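Local atomic coordinates of Mgp-operon protein 3 (Mycoplasma pneumoniae, PDB entry 6RJ1), a protein that probably acts as a surface adhesin of this human pathogen, helping the mycoplasma attach to host cells, perhaps by way of sugars. Residues L686-R689 and T690-L693; A845-L848 and T849-K852; F867-G870 and E871-T874. All blocks are in the same frame, centred on the assembly; numbering follows the deposited sequence.

Contact 1: L686-R689 and T690-L693; sequences LPSR and TDQL
S688 reaches forward along its own chain and takes two backbone N-H groups on one hydroxyl oxygen. Its OG accepts from D691 N at 2.8 Å, and it also accepts, over a longer distance, from T690 N at 3.3 Å. With OG turned anti to the backbone N (chi1 162°), the hydroxyl sits over the bend where these two amides converge. The T690 bond is nearly straight, at 166°. On the packed side, L693 comes back under the turn: its CD1 lies 3.5 Å from S688 O, while CD2 lies 3.3 Å from R689 O, so the two methyls of one leucine cover two successive carbonyls. On the looser side one water mediates the contact between S688 and D691. It accepts from S688 OG at 2.6 Å and donates to D691 OD2, also at 2.6 Å, bridging two side chains whose oxygens stand too far apart for direct bonding. The touching residues are all buried. D691 uses its other oxygen, OD1, on the backbone N of N660, and T690 OG1 is bonded to T581 OG1. The R689 chain, bent at chi2 and chi3, carries its guanidinium away from the turn to the carbonyls of N597 and T581, with F508 in cation-pi contact. S688 and the amide two residues on make an ST turn, here at the entrance to strand 693-699 in the MgpC adhesin region, a family of the beta-propeller clan.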
ATOM      1  N   LEU A 686      10.104 -20.332  -1.581  1.00 66.04           N
ATOM      2  CA  LEU A 686      11.206 -19.409  -1.830  1.00 64.06           C
ATOM      3  C   LEU A 686      10.672 -17.979  -1.836  1.00 66.94           C
ATOM      4  O   LEU A 686       9.751 -17.662  -2.597  1.00 66.91           O
ATOM      5  CB  LEU A 686      11.939 -19.759  -3.128  1.00 63.58           C
ATOM      6  CG  LEU A 686      12.552 -21.157  -3.197  1.00 67.17           C
ATOM      7  CD1 LEU A 686      12.950 -21.498  -4.610  1.00 67.35           C
ATOM      8  CD2 LEU A 686      13.724 -21.304  -2.250  1.00 66.77           C
ATOM      9  N   PRO A 687      11.175 -17.111  -0.939  1.00 62.09           N
ATOM     10  CA  PRO A 687      10.617 -15.759  -0.871  1.00 60.91           C
ATOM     11  C   PRO A 687      11.209 -14.759  -1.850  1.00 62.12           C
ATOM     12  O   PRO A 687      12.389 -14.838  -2.208  1.00 62.16           O
ATOM     13  CB  PRO A 687      10.892 -15.347   0.574  1.00 62.82           C
ATOM     14  CG  PRO A 687      12.163 -16.083   0.937  1.00 67.33           C
ATOM     15  CD  PRO A 687      12.236 -17.316   0.075  1.00 63.02           C
ATOM     16  N   SER A 688      10.377 -13.797  -2.256  1.00 55.24           N
ATOM     17  CA  SER A 688      10.774 -12.665  -3.067  1.00 53.76           C
ATOM     18  C   SER A 688      11.227 -11.613  -2.044  1.00 57.39           C
ATOM     19  O   SER A 688      10.742 -11.598  -0.903  1.00 58.00           O
ATOM     20  CB  SER A 688       9.598 -12.139  -3.886  1.00 55.19           C
ATOM     21  OG  SER A 688       9.824 -10.823  -4.369  1.00 57.64           O
ATOM     22  N   ARG A 689      12.173 -10.766  -2.430  1.00 51.19           N
ATOM     23  CA  ARG A 689      12.654  -9.743  -1.527  1.00 50.09           C
ATOM     24  C   ARG A 689      12.272  -8.343  -2.030  1.00 56.14           C
ATOM     25  O   ARG A 689      12.719  -7.349  -1.459  1.00 55.49           O
ATOM     26  CB  ARG A 689      14.168  -9.902  -1.325  1.00 47.31           C
ATOM     27  CG  ARG A 689      14.593 -10.840  -0.189  1.00 43.27           C
ATOM     28  CD  ARG A 689      14.360 -12.325  -0.452  1.00 44.07           C
ATOM     29  NE  ARG A 689      15.026 -12.791  -1.670  1.00 47.24           N
ATOM     30  CZ  ARG A 689      16.255 -13.294  -1.709  1.00 60.96           C
ATOM     31  NH1 ARG A 689      16.781 -13.685  -2.862  1.00 48.73           N
ATOM     32  NH2 ARG A 689      16.968 -13.410  -0.597  1.00 48.11           N
ATOM     33  N   THR A 690      11.421  -8.266  -3.088  1.00 54.99           N
ATOM     34  CA  THR A 690      10.972  -7.003  -3.696  1.00 55.70           C
ATOM     35  C   THR A 690       9.488  -6.981  -4.068  1.00 61.51           C
ATOM     36  O   THR A 690       8.915  -5.902  -4.216  1.00 62.14           O
ATOM     37  CB  THR A 690      11.831  -6.622  -4.927  1.00 64.09           C
ATOM     38  OG1 THR A 690      11.898  -7.710  -5.857  1.00 62.41           O
ATOM     39  CG2 THR A 690      13.218  -6.110  -4.558  1.00 62.16           C
ATOM     40  N   ASP A 691       8.872  -8.153  -4.250  1.00 58.78           N
ATOM     41  CA  ASP A 691       7.470  -8.238  -4.653  1.00 58.63           C
ATOM     42  C   ASP A 691       6.560  -8.751  -3.549  1.00 61.63           C
ATOM     43  O   ASP A 691       6.935  -9.674  -2.827  1.00 61.65           O
ATOM     44  CB  ASP A 691       7.326  -9.071  -5.938  1.00 60.82           C
ATOM     45  CG  ASP A 691       8.034  -8.442  -7.132  1.00 76.38           C
ATOM     46  OD1 ASP A 691       7.428  -7.570  -7.790  1.00 77.64           O
ATOM     47  OD2 ASP A 691       9.199  -8.814  -7.401  1.00 82.80           O
ATOM     48  N   GLN A 692       5.357  -8.133  -3.416  1.00 56.79           N
ATOM     49  CA  GLN A 692       4.300  -8.458  -2.442  1.00 54.60           C
ATOM     50  C   GLN A 692       4.848  -8.396  -1.010  1.00 57.98           C
ATOM     51  O   GLN A 692       4.599  -9.288  -0.191  1.00 57.48           O
ATOM     52  CB  GLN A 692       3.632  -9.819  -2.749  1.00 54.75           C
ATOM     53  CG  GLN A 692       3.236 -10.040  -4.201  1.00 50.48           C
ATOM     54  CD  GLN A 692       1.843  -9.595  -4.546  1.00 55.94           C
ATOM     55  OE1 GLN A 692       1.399  -8.502  -4.212  1.00 50.99           O
ATOM     56  NE2 GLN A 692       1.119 -10.438  -5.257  1.00 47.84           N
ATOM     57  N   LEU A 693       5.603  -7.328  -0.719  1.00 53.84           N
ATOM     58  CA  LEU A 693       6.248  -7.130   0.571  1.00 53.13           C
ATOM     59  C   LEU A 693       5.441  -6.308   1.566  1.00 58.22           C
ATOM     60  O   LEU A 693       5.204  -5.112   1.349  1.00 58.77           O
ATOM     61  CB  LEU A 693       7.644  -6.520   0.374  1.00 52.53           C
ATOM     62  CG  LEU A 693       8.857  -7.384   0.715  1.00 55.51           C
ATOM     63  CD1 LEU A 693       8.876  -8.699  -0.072  1.00 53.85           C
ATOM     64  CD2 LEU A 693      10.128  -6.609   0.459  1.00 57.37           C
TER
HETATM   65  O   HOH W   1      10.572 -11.010  -6.881  1.00 64.11           O

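Contact 2: A845-L848 and T849-K852; sequences AVDL and TTLK
D847 satisfies four donors with two oxygens, one in its side chain and one in its backbone. The carboxylate atom OD1 takes both groups of T849: the backbone T849 N at 3.1 Å, and the hydroxyl T849 OG1 at 2.7 Å. Both arrive over the same face of the carboxylate; the amide comes from the anti side, tilted 20° from the plane, whereas the hydroxyl sits 39° above it. T850 repeats the pattern on the backbone carbonyl. T850 OG1 donates to D847 O at 2.7 Å, and T850 N donates to D847 O at 3.3 Å, again from one face. T850 OG1 stands between its own backbone N and carbonyl carbon (chi1 63°), which brings the hydroxyl to the same acceptor as the amide and sends CG2 against the carboxylate, 3.6 Å from D847 CG. Both threonine hydroxyls and both amides are thus spoken for within a single bend. Outside it, L848 bonds through its backbone to D769 and packs its side chain on F778, and T849 rests on F771. OD1 of D847 with the amide two residues on forms an Asx turn, superposed on a type I beta turn closed by T850 N, just ahead of strand 851-857.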
ATOM      1  N   ALA A 845     -15.379 -14.206  -0.084  1.00 71.62           N
ATOM      2  CA  ALA A 845     -16.505 -13.663  -0.839  1.00 70.84           C
ATOM      3  C   ALA A 845     -16.764 -12.199  -0.463  1.00 73.96           C
ATOM      4  O   ALA A 845     -17.481 -11.504  -1.186  1.00 74.54           O
ATOM      5  CB  ALA A 845     -17.750 -14.502  -0.581  1.00 71.33           C
ATOM      6  N   VAL A 846     -16.178 -11.744   0.669  1.00 68.21           N
ATOM      7  CA  VAL A 846     -16.275 -10.385   1.217  1.00 66.56           C
ATOM      8  C   VAL A 846     -15.376  -9.427   0.425  1.00 69.21           C
ATOM      9  O   VAL A 846     -14.191  -9.711   0.238  1.00 68.12           O
ATOM     10  CB  VAL A 846     -15.907 -10.368   2.731  1.00 69.63           C
ATOM     11  CG1 VAL A 846     -15.974  -8.964   3.318  1.00 68.96           C
ATOM     12  CG2 VAL A 846     -16.785 -11.326   3.533  1.00 69.44           C
ATOM     13  N   ASP A 847     -15.940  -8.272   0.007  1.00 65.85           N
ATOM     14  CA  ASP A 847     -15.231  -7.201  -0.710  1.00 64.86           C
ATOM     15  C   ASP A 847     -14.360  -6.456   0.287  1.00 66.81           C
ATOM     16  O   ASP A 847     -14.880  -5.726   1.131  1.00 65.08           O
ATOM     17  CB  ASP A 847     -16.235  -6.235  -1.361  1.00 66.59           C
ATOM     18  CG  ASP A 847     -15.670  -5.355  -2.451  1.00 79.76           C
ATOM     19  OD1 ASP A 847     -14.502  -4.922  -2.324  1.00 82.73           O
ATOM     20  OD2 ASP A 847     -16.394  -5.094  -3.431  1.00 83.04           O
ATOM     21  N   LEU A 848     -13.036  -6.647   0.202  1.00 63.79           N
ATOM     22  CA  LEU A 848     -12.094  -6.017   1.129  1.00 63.76           C
ATOM     23  C   LEU A 848     -11.956  -4.491   0.945  1.00 67.06           C
ATOM     24  O   LEU A 848     -11.447  -3.821   1.843  1.00 66.03           O
ATOM     25  CB  LEU A 848     -10.716  -6.704   1.083  1.00 63.73           C
ATOM     26  CG  LEU A 848     -10.651  -8.162   1.521  1.00 68.20           C
ATOM     27  CD1 LEU A 848      -9.251  -8.738   1.284  1.00 68.43           C
ATOM     28  CD2 LEU A 848     -11.083  -8.343   2.983  1.00 69.27           C
ATOM     29  N   THR A 849     -12.424  -3.946  -0.197  1.00 63.00           N
ATOM     30  CA  THR A 849     -12.356  -2.504  -0.477  1.00 62.30           C
ATOM     31  C   THR A 849     -13.503  -1.749   0.210  1.00 65.88           C
ATOM     32  O   THR A 849     -13.472  -0.518   0.262  1.00 65.29           O
ATOM     33  CB  THR A 849     -12.366  -2.227  -2.000  1.00 68.76           C
ATOM     34  OG1 THR A 849     -13.693  -2.368  -2.535  1.00 67.68           O
ATOM     35  CG2 THR A 849     -11.387  -3.087  -2.774  1.00 66.07           C
ATOM     36  N   THR A 850     -14.523  -2.481   0.706  1.00 62.67           N
ATOM     37  CA  THR A 850     -15.724  -1.897   1.309  1.00 62.73           C
ATOM     38  C   THR A 850     -15.681  -1.777   2.840  1.00 66.90           C
ATOM     39  O   THR A 850     -16.714  -1.475   3.445  1.00 66.13           O
ATOM     40  CB  THR A 850     -16.970  -2.655   0.853  1.00 69.61           C
ATOM     41  OG1 THR A 850     -16.906  -4.000   1.312  1.00 71.02           O
ATOM     42  CG2 THR A 850     -17.182  -2.596  -0.647  1.00 67.18           C
ATOM     43  N   LEU A 851     -14.502  -1.985   3.463  1.00 64.00           N
ATOM     44  CA  LEU A 851     -14.361  -1.894   4.914  1.00 64.37           C
ATOM     45  C   LEU A 851     -14.767  -0.524   5.429  1.00 70.23           C
ATOM     46  O   LEU A 851     -14.217   0.492   5.000  1.00 70.30           O
ATOM     47  CB  LEU A 851     -12.942  -2.269   5.379  1.00 64.33           C
ATOM     48  CG  LEU A 851     -12.675  -2.140   6.887  1.00 69.01           C
ATOM     49  CD1 LEU A 851     -13.165  -3.351   7.649  1.00 69.63           C
ATOM     50  CD2 LEU A 851     -11.231  -1.926   7.148  1.00 71.46           C
ATOM     51  N   LYS A 852     -15.761  -0.494   6.321  1.00 67.98           N
ATOM     52  CA  LYS A 852     -16.213   0.778   6.858  1.00 68.27           C
ATOM     53  C   LYS A 852     -15.730   0.983   8.294  1.00 73.53           C
ATOM     54  O   LYS A 852     -15.469   2.125   8.675  1.00 74.24           O
ATOM     55  CB  LYS A 852     -17.734   0.969   6.675  1.00 70.11           C
ATOM     56  CG  LYS A 852     -18.610   0.759   7.896  1.00 87.08           C
ATOM     57  CD  LYS A 852     -19.434   2.004   8.165  1.00 99.29           C
ATOM     58  CE  LYS A 852     -20.676   1.726   8.973  1.00106.97           C
ATOM     59  NZ  LYS A 852     -21.605   2.889   8.940  1.00115.44           N
TER

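Contact 3: F867-G870 and E871-T874; sequences FDNG and EKPT
An Asx turn at D868 ends strand 862-868 and starts the short 3-10 turn that runs through N869, G870 and E871. The carboxylate oxygen D868 OD1 accepts from G870 N at 3.1 Å, with the donor 35° above the carboxylate plane. CG stands anti to the backbone N of D868 (chi1 -163°), which swings the carboxylate forward over the turn. Two backbone bonds of the same spacing follow in succession: E871 N donates to D868 O, and K872 N donates to N869 O, both at 3.2 Å. The lysine chain begins beside the second bond, K872 CB lying 3.3 Å from N869 O. It then runs alongside N869, both side chains pointing the same way, and bends at its last torsion. That brings K872 NZ to N869 OD1 at 3.3 Å, a weak bond; the stronger hold on NZ is the carbonyl of N884. The amide nitrogen of N869 turns instead to K886 O, so the two side chains together tie the turn to the 884-886 part of the chain. On the acidic side, E871 folds back at chi2 until OE1 is 3.4 Å from D868 CB. Its carboxylate stands almost perpendicular to that of D868, with E871 OE1 and D868 OD2 3.6 Å apart. These like charges should repel and might favour a proton on one of them; K852 packs beside the pair, its ammonium nearer D868 but forming no salt bridge, and may ease the repulsion a little.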
ATOM      1  N   PHE A 867     -18.019  -4.376   7.033  1.00 66.35           N
ATOM      2  CA  PHE A 867     -17.955  -4.150   5.591  1.00 65.97           C
ATOM      3  C   PHE A 867     -19.297  -3.643   5.089  1.00 69.91           C
ATOM      4  O   PHE A 867     -20.324  -4.281   5.319  1.00 69.35           O
ATOM      5  CB  PHE A 867     -17.582  -5.455   4.880  1.00 67.68           C
ATOM      6  CG  PHE A 867     -16.154  -5.864   5.146  1.00 69.04           C
ATOM      7  CD1 PHE A 867     -15.124  -5.419   4.323  1.00 71.00           C
ATOM      8  CD2 PHE A 867     -15.837  -6.694   6.219  1.00 70.13           C
ATOM      9  CE1 PHE A 867     -13.805  -5.788   4.570  1.00 71.17           C
ATOM     10  CE2 PHE A 867     -14.514  -7.059   6.463  1.00 72.41           C
ATOM     11  CZ  PHE A 867     -13.508  -6.589   5.646  1.00 70.20           C
ATOM     12  N   ASP A 868     -19.284  -2.509   4.397  1.00 66.48           N
ATOM     13  CA  ASP A 868     -20.474  -1.848   3.874  1.00 66.47           C
ATOM     14  C   ASP A 868     -20.473  -1.918   2.349  1.00 71.10           C
ATOM     15  O   ASP A 868     -19.569  -1.370   1.726  1.00 71.02           O
ATOM     16  CB  ASP A 868     -20.461  -0.379   4.348  1.00 68.61           C
ATOM     17  CG  ASP A 868     -21.760   0.403   4.275  1.00 84.14           C
ATOM     18  OD1 ASP A 868     -22.592   0.102   3.381  1.00 86.17           O
ATOM     19  OD2 ASP A 868     -21.935   1.340   5.096  1.00 90.37           O
ATOM     20  N   ASN A 869     -21.491  -2.573   1.746  1.00 67.79           N
ATOM     21  CA  ASN A 869     -21.655  -2.696   0.288  1.00 67.30           C
ATOM     22  C   ASN A 869     -21.865  -1.349  -0.435  1.00 71.37           C
ATOM     23  O   ASN A 869     -21.582  -1.255  -1.628  1.00 70.34           O
ATOM     24  CB  ASN A 869     -22.771  -3.681  -0.051  1.00 68.08           C
ATOM     25  CG  ASN A 869     -22.420  -5.132   0.202  1.00 87.86           C
ATOM     26  OD1 ASN A 869     -21.263  -5.497   0.445  1.00 82.56           O
ATOM     27  ND2 ASN A 869     -23.417  -6.000   0.142  1.00 77.72           N
ATOM     28  N   GLY A 870     -22.316  -0.326   0.302  1.00 68.81           N
ATOM     29  CA  GLY A 870     -22.525   1.029  -0.201  1.00 68.93           C
ATOM     30  C   GLY A 870     -21.232   1.754  -0.527  1.00 73.95           C
ATOM     31  O   GLY A 870     -21.240   2.783  -1.214  1.00 73.97           O
ATOM     32  N   GLU A 871     -20.105   1.210  -0.032  1.00 70.63           N
ATOM     33  CA  GLU A 871     -18.758   1.717  -0.257  1.00 70.45           C
ATOM     34  C   GLU A 871     -18.207   1.300  -1.636  1.00 74.10           C
ATOM     35  O   GLU A 871     -17.117   1.726  -1.995  1.00 75.20           O
ATOM     36  CB  GLU A 871     -17.823   1.292   0.893  1.00 72.05           C
ATOM     37  CG  GLU A 871     -17.276   2.452   1.715  1.00 87.22           C
ATOM     38  CD  GLU A 871     -18.262   3.184   2.609  1.00120.87           C
ATOM     39  OE1 GLU A 871     -18.924   2.526   3.445  1.00121.37           O
ATOM     40  OE2 GLU A 871     -18.360   4.426   2.485  1.00123.54           O
ATOM     41  N   LYS A 872     -18.963   0.492  -2.410  1.00 69.93           N
ATOM     42  CA  LYS A 872     -18.606   0.046  -3.767  1.00 69.04           C
ATOM     43  C   LYS A 872     -18.792   1.196  -4.772  1.00 73.15           C
ATOM     44  O   LYS A 872     -19.663   2.041  -4.535  1.00 73.18           O
ATOM     45  CB  LYS A 872     -19.524  -1.114  -4.205  1.00 70.36           C
ATOM     46  CG  LYS A 872     -19.131  -2.474  -3.678  1.00 72.36           C
ATOM     47  CD  LYS A 872     -20.002  -3.561  -4.277  1.00 77.82           C
ATOM     48  CE  LYS A 872     -19.721  -4.920  -3.694  1.00 82.81           C
ATOM     49  NZ  LYS A 872     -20.806  -5.365  -2.782  1.00 97.31           N
ATOM     50  N   PRO A 873     -18.069   1.232  -5.926  1.00 70.02           N
ATOM     51  CA  PRO A 873     -18.317   2.306  -6.919  1.00 69.75           C
ATOM     52  C   PRO A 873     -19.710   2.191  -7.535  1.00 72.06           C
ATOM     53  O   PRO A 873     -20.286   1.109  -7.504  1.00 70.42           O
ATOM     54  CB  PRO A 873     -17.235   2.076  -7.981  1.00 71.61           C
ATOM     55  CG  PRO A 873     -16.229   1.163  -7.337  1.00 76.14           C
ATOM     56  CD  PRO A 873     -17.007   0.317  -6.394  1.00 71.90           C
ATOM     57  N   THR A 874     -20.262   3.297  -8.058  1.00 69.74           N
ATOM     58  CA  THR A 874     -21.617   3.294  -8.647  1.00 70.28           C
ATOM     59  C   THR A 874     -21.687   2.550  -9.987  1.00 74.91           C
ATOM     60  O   THR A 874     -22.692   1.895 -10.264  1.00 73.36           O
ATOM     61  CB  THR A 874     -22.201   4.709  -8.750  1.00 77.54           C
ATOM     62  OG1 THR A 874     -21.347   5.533  -9.547  1.00 77.85           O
ATOM     63  CG2 THR A 874     -22.451   5.343  -7.385  1.00 74.38           C
TER

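Followed from the N terminus, the three contacts come in series, none nested within or crossing another, and each closes only a short local turn. Contact 1 turns the chain from helix 666-673 toward strand 693-699; it stands alone, its centre about 25 Å from that of contact 2 and about 31 Å from that of contact 3. Contact 2 opens strand 851-857, and contact 3 ends its antiparallel neighbour, strand 862-868, so the two turns meet at the same end of this hairpin. There T850 O and D868 N lie 2.9 Å apart, probably hydrogen-bonded, F867 packs its ring on D847 and L851, and K872 lies against D847.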